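Local coordinates for hypothetical protein AF2331 (Archaeoglobus fulgidus, PDB 2FDO), which is of unknown function but forms an unusual interdigitated dimer with a new type of alpha + beta fold, at residues A5-F13 with S86-R94. Numbering follows the deposited sequence.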
ATOM      1  N   ALA A   5       2.354  13.010  -6.847  1.00 57.29           N
ATOM      2  CA  ALA A   5       1.663  11.863  -7.388  1.00 58.30           C
ATOM      3  C   ALA A   5       2.528  11.038  -8.371  1.00 58.33           C
ATOM      4  O   ALA A   5       3.245  11.585  -9.250  1.00 59.05           O
ATOM      5  CB  ALA A   5       0.365  12.287  -8.046  1.00 58.20           C
ATOM      6  N   TYR A   6       2.425   9.720  -8.192  1.00 57.53           N
ATOM      7  CA  TYR A   6       3.038   8.712  -9.003  1.00 56.67           C
ATOM      8  C   TYR A   6       1.893   7.881  -9.516  1.00 55.79           C
ATOM      9  O   TYR A   6       1.296   7.103  -8.766  1.00 56.26           O
ATOM     10  CB  TYR A   6       3.993   7.856  -8.151  1.00 57.84           C
ATOM     11  CG  TYR A   6       5.105   8.688  -7.571  1.00 58.35           C
ATOM     12  CD1 TYR A   6       5.030   9.172  -6.263  1.00 58.76           C
ATOM     13  CD2 TYR A   6       6.186   9.075  -8.356  1.00 59.44           C
ATOM     14  CE1 TYR A   6       6.038   9.987  -5.741  1.00 59.70           C
ATOM     15  CE2 TYR A   6       7.194   9.904  -7.860  1.00 59.11           C
ATOM     16  CZ  TYR A   6       7.123  10.339  -6.557  1.00 60.71           C
ATOM     17  OH  TYR A   6       8.109  11.142  -6.060  1.00 59.74           O
ATOM     18  N   VAL A   7       1.586   8.058 -10.797  1.00 54.27           N
ATOM     19  CA  VAL A   7       0.576   7.283 -11.498  1.00 52.18           C
ATOM     20  C   VAL A   7       1.212   6.479 -12.621  1.00 52.51           C
ATOM     21  O   VAL A   7       1.941   7.032 -13.455  1.00 53.40           O
ATOM     22  CB  VAL A   7      -0.513   8.191 -12.113  1.00 51.53           C
ATOM     23  CG1 VAL A   7      -1.628   7.327 -12.641  1.00 50.72           C
ATOM     24  CG2 VAL A   7      -1.037   9.166 -11.083  1.00 48.65           C
ATOM     25  N   PHE A   8       0.918   5.175 -12.663  1.00 51.93           N
ATOM     26  CA  PHE A   8       1.580   4.272 -13.564  1.00 51.02           C
ATOM     27  C   PHE A   8       0.615   3.608 -14.490  1.00 51.18           C
ATOM     28  O   PHE A   8      -0.421   3.115 -14.065  1.00 51.13           O
ATOM     29  CB  PHE A   8       2.345   3.162 -12.830  1.00 50.88           C
ATOM     30  CG  PHE A   8       3.510   3.652 -12.010  1.00 54.01           C
ATOM     31  CD1 PHE A   8       3.334   4.047 -10.676  1.00 55.77           C
ATOM     32  CD2 PHE A   8       4.797   3.723 -12.560  1.00 54.75           C
ATOM     33  CE1 PHE A   8       4.430   4.516  -9.901  1.00 57.53           C
ATOM     34  CE2 PHE A   8       5.904   4.165 -11.796  1.00 53.20           C
ATOM     35  CZ  PHE A   8       5.714   4.587 -10.466  1.00 55.34           C
ATOM     36  N   SER A   9       0.993   3.554 -15.767  1.00 51.13           N
ATOM     37  CA  SER A   9       0.366   2.662 -16.696  1.00 51.74           C
ATOM     38  C   SER A   9       0.616   1.254 -16.154  1.00 52.60           C
ATOM     39  O   SER A   9       1.526   1.063 -15.363  1.00 53.56           O
ATOM     40  CB  SER A   9       1.024   2.837 -18.040  1.00 50.90           C
ATOM     41  OG  SER A   9       2.211   2.055 -18.091  1.00 52.14           O
ATOM     42  N   LYS A  10      -0.190   0.278 -16.551  1.00 53.47           N
ATOM     43  CA  LYS A  10       0.003  -1.115 -16.133  1.00 54.36           C
ATOM     44  C   LYS A  10       1.413  -1.665 -16.424  1.00 55.06           C
ATOM     45  O   LYS A  10       2.010  -2.271 -15.532  1.00 55.65           O
ATOM     46  CB  LYS A  10      -1.062  -2.030 -16.763  1.00 54.58           C
ATOM     47  N   GLU A  11       1.932  -1.454 -17.641  1.00 54.50           N
ATOM     48  CA  GLU A  11       3.312  -1.819 -17.971  1.00 56.45           C
ATOM     49  C   GLU A  11       4.391  -1.102 -17.147  1.00 55.40           C
ATOM     50  O   GLU A  11       5.372  -1.720 -16.742  1.00 55.39           O
ATOM     51  CB  GLU A  11       3.618  -1.699 -19.478  1.00 55.70           C
ATOM     52  CG  GLU A  11       3.160  -2.966 -20.209  1.00 59.42           C
ATOM     53  CD  GLU A  11       3.745  -3.129 -21.631  1.00 61.33           C
ATOM     54  OE1 GLU A  11       4.395  -2.134 -22.111  1.00 66.97           O
ATOM     55  OE2 GLU A  11       3.559  -4.243 -22.245  1.00 61.20           O
ATOM     56  N   SER A  12       4.216   0.192 -16.885  1.00 54.71           N
ATOM     57  CA  SER A  12       5.214   0.899 -16.092  1.00 53.88           C
ATOM     58  C   SER A  12       5.092   0.476 -14.655  1.00 52.78           C
ATOM     59  O   SER A  12       6.073   0.522 -13.923  1.00 52.35           O
ATOM     60  CB  SER A  12       5.094   2.420 -16.190  1.00 53.85           C
ATOM     61  OG  SER A  12       5.086   2.837 -17.532  1.00 55.19           O
ATOM     62  N   PHE A  13       3.901   0.075 -14.242  1.00 52.12           N
ATOM     63  CA  PHE A  13       3.757  -0.445 -12.885  1.00 52.30           C
ATOM     64  C   PHE A  13       4.486  -1.790 -12.721  1.00 52.71           C
ATOM     65  O   PHE A  13       5.170  -2.025 -11.714  1.00 52.25           O
ATOM     66  CB  PHE A  13       2.314  -0.591 -12.499  1.00 51.79           C
ATOM     67  CG  PHE A  13       2.123  -1.205 -11.145  1.00 53.71           C
ATOM     68  CD1 PHE A  13       2.712  -0.633 -10.019  1.00 52.00           C
ATOM     69  CD2 PHE A  13       1.341  -2.344 -10.991  1.00 52.18           C
ATOM     70  CE1 PHE A  13       2.528  -1.183  -8.752  1.00 53.57           C
ATOM     71  CE2 PHE A  13       1.153  -2.882  -9.717  1.00 53.51           C
ATOM     72  CZ  PHE A  13       1.757  -2.304  -8.592  1.00 49.90           C
ATOM     73  N   SER A  86      -8.507  13.182 -12.926  1.00 53.93           N
ATOM     74  CA  SER A  86      -8.542  14.539 -13.455  1.00 54.16           C
ATOM     75  C   SER A  86      -7.604  14.669 -14.678  1.00 54.61           C
ATOM     76  O   SER A  86      -6.863  13.725 -15.040  1.00 54.49           O
ATOM     77  CB  SER A  86      -8.024  15.484 -12.377  1.00 54.60           C
ATOM     78  OG  SER A  86      -6.657  15.155 -12.111  1.00 52.94           O
ATOM     79  N   GLU A  87      -7.611  15.859 -15.281  1.00 54.61           N
ATOM     80  CA  GLU A  87      -6.592  16.248 -16.253  1.00 55.71           C
ATOM     81  C   GLU A  87      -5.211  16.097 -15.596  1.00 55.48           C
ATOM     82  O   GLU A  87      -4.276  15.568 -16.196  1.00 55.39           O
ATOM     83  CB  GLU A  87      -6.831  17.678 -16.783  1.00 54.86           C
ATOM     84  CG  GLU A  87      -5.580  18.377 -17.391  1.00 56.90           C
ATOM     85  CD  GLU A  87      -5.874  19.705 -18.141  1.00 58.37           C
ATOM     86  OE1 GLU A  87      -6.933  20.341 -17.897  1.00 61.27           O
ATOM     87  OE2 GLU A  87      -5.034  20.119 -18.984  1.00 61.86           O
ATOM     88  N   ALA A  88      -5.103  16.519 -14.339  1.00 55.83           N
ATOM     89  CA  ALA A  88      -3.829  16.448 -13.654  1.00 56.24           C
ATOM     90  C   ALA A  88      -3.354  15.007 -13.507  1.00 57.09           C
ATOM     91  O   ALA A  88      -2.157  14.738 -13.679  1.00 57.49           O
ATOM     92  CB  ALA A  88      -3.890  17.146 -12.327  1.00 55.22           C
ATOM     93  N   GLY A  89      -4.303  14.101 -13.208  1.00 57.46           N
ATOM     94  CA  GLY A  89      -4.036  12.678 -13.040  1.00 57.35           C
ATOM     95  C   GLY A  89      -3.657  12.008 -14.349  1.00 57.48           C
ATOM     96  O   GLY A  89      -2.873  11.070 -14.357  1.00 56.56           O
ATOM     97  N   ARG A  90      -4.229  12.503 -15.448  1.00 57.88           N
ATOM     98  CA  ARG A  90      -3.867  12.064 -16.797  1.00 58.43           C
ATOM     99  C   ARG A  90      -2.468  12.545 -17.193  1.00 58.71           C
ATOM    100  O   ARG A  90      -1.687  11.770 -17.749  1.00 58.27           O
ATOM    101  CB  ARG A  90      -4.897  12.534 -17.814  1.00 58.46           C
ATOM    102  CG  ARG A  90      -6.105  11.622 -17.984  1.00 59.40           C
ATOM    103  N   ASN A  91      -2.142  13.805 -16.900  1.00 59.21           N
ATOM    104  CA  ASN A  91      -0.784  14.328 -17.156  1.00 59.64           C
ATOM    105  C   ASN A  91       0.310  13.539 -16.469  1.00 59.18           C
ATOM    106  O   ASN A  91       1.447  13.572 -16.912  1.00 59.53           O
ATOM    107  CB  ASN A  91      -0.619  15.775 -16.669  1.00 60.16           C
ATOM    108  CG  ASN A  91      -1.329  16.788 -17.556  1.00 61.36           C
ATOM    109  OD1 ASN A  91      -1.467  16.593 -18.771  1.00 60.90           O
ATOM    110  ND2 ASN A  91      -1.795  17.883 -16.938  1.00 61.87           N
ATOM    111  N   ALA A  92      -0.031  12.877 -15.372  1.00 58.62           N
ATOM    112  CA  ALA A  92       0.964  12.279 -14.482  1.00 58.33           C
ATOM    113  C   ALA A  92       1.294  10.829 -14.830  1.00 57.91           C
ATOM    114  O   ALA A  92       2.212  10.247 -14.243  1.00 58.05           O
ATOM    115  CB  ALA A  92       0.493  12.386 -12.992  1.00 57.70           C
ATOM    116  N   ILE A  93       0.539  10.243 -15.752  1.00 57.26           N
ATOM    117  CA  ILE A  93       0.645   8.813 -15.997  1.00 57.28           C
ATOM    118  C   ILE A  93       2.000   8.512 -16.611  1.00 57.79           C
ATOM    119  O   ILE A  93       2.345   9.089 -17.617  1.00 56.80           O
ATOM    120  CB  ILE A  93      -0.437   8.291 -16.967  1.00 57.13           C
ATOM    121  CG1 ILE A  93      -1.824   8.410 -16.327  1.00 55.79           C
ATOM    122  CG2 ILE A  93      -0.137   6.826 -17.409  1.00 54.83           C
ATOM    123  CD1 ILE A  93      -2.942   8.334 -17.364  1.00 54.65           C
ATOM    124  N   ARG A  94       2.758   7.617 -15.970  1.00 57.98           N
ATOM    125  CA  ARG A  94       3.991   7.092 -16.527  1.00 57.82           C
ATOM    126  C   ARG A  94       3.639   5.965 -17.479  1.00 56.99           C
ATOM    127  O   ARG A  94       3.053   4.991 -17.060  1.00 56.21           O
ATOM    128  CB  ARG A  94       4.890   6.569 -15.392  1.00 58.26           C
ATOM    129  CG  ARG A  94       5.679   7.640 -14.684  1.00 58.66           C
ATOM    130  CD  ARG A  94       5.536   7.514 -13.184  1.00 58.53           C
ATOM    131  NE  ARG A  94       5.907   8.779 -12.561  1.00 60.93           N
ATOM    132  CZ  ARG A  94       7.147   9.113 -12.168  1.00 61.49           C
ATOM    133  NH1 ARG A  94       8.180   8.269 -12.298  1.00 59.30           N
ATOM    134  NH2 ARG A  94       7.349  10.294 -11.608  1.00 58.55           N
ATOM    135  OXT ARG A  94       3.942   5.967 -18.676  1.00 58.13           O
TER
HETATM  136  O   HOH W   1       3.705  10.019 -11.901  1.00 47.27           O
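G89, in the short helix 87-91, brings its carbonyl oxygen within 4.2 Å of V7 CG2, and from there the chain runs on to its C-terminus along strand 6-8: a C-terminal tail fastened by its backbone to the N-terminal strand, in an interdigitated dimer with a new type of alpha + beta fold. The helix starts at S86, its N-cap, whose OG accepts from G89 N and is also hydrogen-bonded to the D60 carbonyl of the second subunit. Strand 6-8 also pairs antiparallel with a strand of that subunit, where V7 packs on V26, so the tail docks on a strand already engaged at the dimer interface.

Beyond the helix, A92 turns its methyl toward V7 CG2, and its carbonyl oxygen takes a proton from a water at 2.8 Å. That water also donates to A5 O and accepts from V7 N and R94 NE. I93 follows, its CG1 lying 3.8 Å from V7 CG1.

The terminal R94 is held by two backbone hydrogen bonds: its N donates to V7 O (2.7 Å, nearly straight at 170°), and its carboxylate O accepts from S9 N at 2.8 Å. S9 is the N-cap of helix 10-20, its OG accepting from S12 N, so this helix start probably stabilises the carboxylate. The arginine side chain, bent at chi2 (131°), runs back alongside F8 and Y6. Its CD makes a CH-pi contact over one F8 face, 4.0 Å from the centroid; Y6 CD2 lies over one guanidinium face, 3.7 Å from R94 NH2, the planes 60° apart and not stacked in parallel.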